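Local atomic coordinates of putative fimbrium tip subunit Fim1F (Parabacteroides distasonis, PDB entry 3R4R), a protein that is a putative component of the tip of fimbriae, the surface filaments through which the bacterium adheres and forms biofilms. Residues 165-169 with 201-206. Residues are numbered along the deposited sequence; the frame is centred on the assembly and turned at random.
With EDO (1,2-ethanediol), chain E.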
loop_
_atom_site.group_PDB
_atom_site.type_symbol
_atom_site.label_atom_id
_atom_site.label_comp_id
_atom_site.label_asym_id
_atom_site.label_seq_id
_atom_site.Cartn_x
_atom_site.Cartn_y
_atom_site.Cartn_z
ATOM N N LEU A 165 -4.349 5.925 6.087
ATOM C CA LEU A 165 -3.999 4.745 5.293
ATOM C C LEU A 165 -2.719 4.941 4.518
ATOM O O LEU A 165 -2.496 6.009 3.937
ATOM C CB LEU A 165 -5.121 4.395 4.298
ATOM C CG LEU A 165 -6.503 4.117 4.862
ATOM C CD1 LEU A 165 -7.500 4.037 3.754
ATOM C CD2 LEU A 165 -6.543 2.863 5.697
ATOM N N ILE A 166 -1.878 3.916 4.502
ATOM C CA ILE A 166 -0.655 3.943 3.697
ATOM C C ILE A 166 -0.843 2.991 2.542
ATOM O O ILE A 166 -1.587 2.019 2.648
ATOM C CB ILE A 166 0.673 3.628 4.466
ATOM C CG1 ILE A 166 0.722 2.135 4.961
ATOM C CG2 ILE A 166 0.936 4.640 5.574
ATOM C CD1 ILE A 166 2.097 1.570 5.186
ATOM N N GLN A 167 -0.100 3.230 1.491
ATOM C CA GLN A 167 0.041 2.419 0.299
ATOM C C GLN A 167 0.896 1.201 0.668
ATOM O O GLN A 167 2.007 1.379 1.157
ATOM C CB GLN A 167 0.695 3.341 -0.749
ATOM C CG GLN A 167 0.196 3.218 -2.153
ATOM C CD GLN A 167 -1.189 3.669 -2.366
ATOM O OE1 GLN A 167 -2.047 2.863 -2.704
ATOM N NE2 GLN A 167 -1.414 4.973 -2.274
ATOM N N LEU A 168 0.359 -0.023 0.552
ATOM C CA LEU A 168 1.070 -1.249 0.929
ATOM C C LEU A 168 2.136 -1.622 -0.137
ATOM O O LEU A 168 3.054 -2.363 0.141
ATOM C CB LEU A 168 0.066 -2.414 1.129
ATOM C CG LEU A 168 0.561 -3.708 1.754
ATOM C CD1 LEU A 168 1.232 -3.451 3.113
ATOM C CD2 LEU A 168 -0.545 -4.673 1.878
ATOM N N SER A 169 2.024 -1.068 -1.317
ATOM C CA SER A 169 2.978 -1.259 -2.395
ATOM C C SER A 169 3.879 -0.054 -2.545
ATOM O O SER A 169 3.576 1.027 -2.033
ATOM C CB SER A 169 2.247 -1.519 -3.712
ATOM O OG SER A 169 1.477 -0.396 -4.099
ATOM N N SER A 201 2.091 -10.166 0.530
ATOM C CA SER A 201 2.380 -9.208 1.603
ATOM C C SER A 201 1.625 -9.497 2.870
ATOM O O SER A 201 0.553 -10.111 2.844
ATOM C CB SER A 201 2.032 -7.783 1.172
ATOM O OG SER A 201 2.410 -6.813 2.136
ATOM N N LYS A 202 2.203 -9.011 3.993
ATOM C CA LYS A 202 1.612 -8.955 5.333
ATOM C C LYS A 202 0.741 -7.673 5.364
ATOM O O LYS A 202 1.002 -6.746 4.593
ATOM C CB LYS A 202 2.710 -9.001 6.406
ATOM C CG LYS A 202 3.466 -10.332 6.490
ATOM C CD LYS A 202 2.678 -11.459 7.241
ATOM C CE LYS A 202 3.412 -12.778 7.300
ATOM N NZ LYS A 202 4.730 -12.680 7.999
ATOM N N ILE A 203 -0.284 -7.617 6.206
ATOM C CA ILE A 203 -1.240 -6.495 6.217
ATOM C C ILE A 203 -1.254 -5.716 7.551
ATOM O O ILE A 203 -2.207 -4.964 7.797
ATOM C CB ILE A 203 -2.689 -7.032 5.936
ATOM C CG1 ILE A 203 -3.094 -8.142 6.971
ATOM C CG2 ILE A 203 -2.828 -7.514 4.475
ATOM C CD1 ILE A 203 -4.552 -8.509 7.019
ATOM N N THR A 204 -0.246 -5.893 8.407
ATOM C CA THR A 204 -0.217 -5.243 9.722
ATOM C C THR A 204 1.053 -4.394 9.899
ATOM O O THR A 204 1.423 -4.052 11.035
ATOM C CB THR A 204 -0.301 -6.316 10.825
ATOM O OG1 THR A 204 0.775 -7.265 10.714
ATOM C CG2 THR A 204 -1.660 -6.965 10.934
ATOM N N ILE A 205 1.722 -4.075 8.768
ATOM C CA ILE A 205 2.995 -3.365 8.691
ATOM C C ILE A 205 2.713 -1.941 8.198
ATOM O O ILE A 205 2.120 -1.752 7.140
ATOM C CB ILE A 205 3.993 -4.160 7.798
ATOM C CG1 ILE A 205 3.325 -4.600 6.468
ATOM C CG2 ILE A 205 4.463 -5.409 8.599
ATOM C CD1 ILE A 205 4.190 -5.202 5.475
ATOM N N PHE A 206 3.098 -0.939 9.008
ATOM C CA PHE A 206 2.741 0.448 8.718
ATOM C C PHE A 206 3.941 1.441 8.632
ATOM O O PHE A 206 3.689 2.648 8.538
ATOM C CB PHE A 206 1.812 0.944 9.848
ATOM C CG PHE A 206 0.590 0.087 10.078
ATOM C CD1 PHE A 206 -0.538 0.228 9.282
ATOM C CD2 PHE A 206 0.548 -0.832 11.128
ATOM C CE1 PHE A 206 -1.669 -0.563 9.501
ATOM C CE2 PHE A 206 -0.593 -1.606 11.352
ATOM C CZ PHE A 206 -1.683 -1.474 10.529
HETATM C C1 EDO E . 3.246 4.535 -3.153
HETATM O O1 EDO E . 2.547 3.611 -4.009
HETATM C C2 EDO E . 2.870 5.966 -3.554
HETATM O O2 EDO E . 3.114 6.869 -2.462
HETATM O O HOH W 1 4.246 -4.749 1.073
#
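Leu168 drives its isobutyl end into the bend of residues 201-206, where both methyls and CG meet the backbone and side chains of the other segment. CD1 lies 3.6 Å from Lys202 O and 4.1 Å from Ile205 CG1, while CG sits 3.6 Å from Ser201 OG; CD2, on the other branch, rests near the same two oxygens and reaches Ile203 CG2 only at 4.5 Å. Setting CG opposite the backbone N (chi1 -169°) carries the fork across to Ser201 and Lys202. The two oxygens under the fork are paired within their own segment: the hydroxyl of Ser201 donates to the next carbonyl, Lys202 O, at 2.8 Å, with the donor 17° from the carbonyl plane. The same OG also accepts from a water that donates in turn to Leu168 O, so the two segments are joined at this end through a bridging water. Behind Leu168 and Phe206 stands Ile145 of strand 144-152, which packs against both.

Residues 165-169 belong to a broken part of strand 161-179, whereas the segment 201-206 carries the chain off the end of strand 191-202. The contact thus ties together two separate groups of strands near the centre of an elongated, two-lobed, beta-rich protein of the FimA/Mfa1 family, whose C-terminal domain is transthyretin-like.

Farther along, the fit thins. Ile166 reaches over with CD1 alone, touching Phe206 CA at 3.8 Å and Ile205 O at 3.9 Å; it meets main chain here, not the aromatic ring, which turns instead to Ile145, Lys147 and Leu101. Ile166 and Phe206 are both partly exposed. Gln167 does not touch residues 201-206; its amide oxygen is bonded to Lys144. An ethanediol probably left from crystallisation makes a weak hydrogen bond from O1 to Ser169 O.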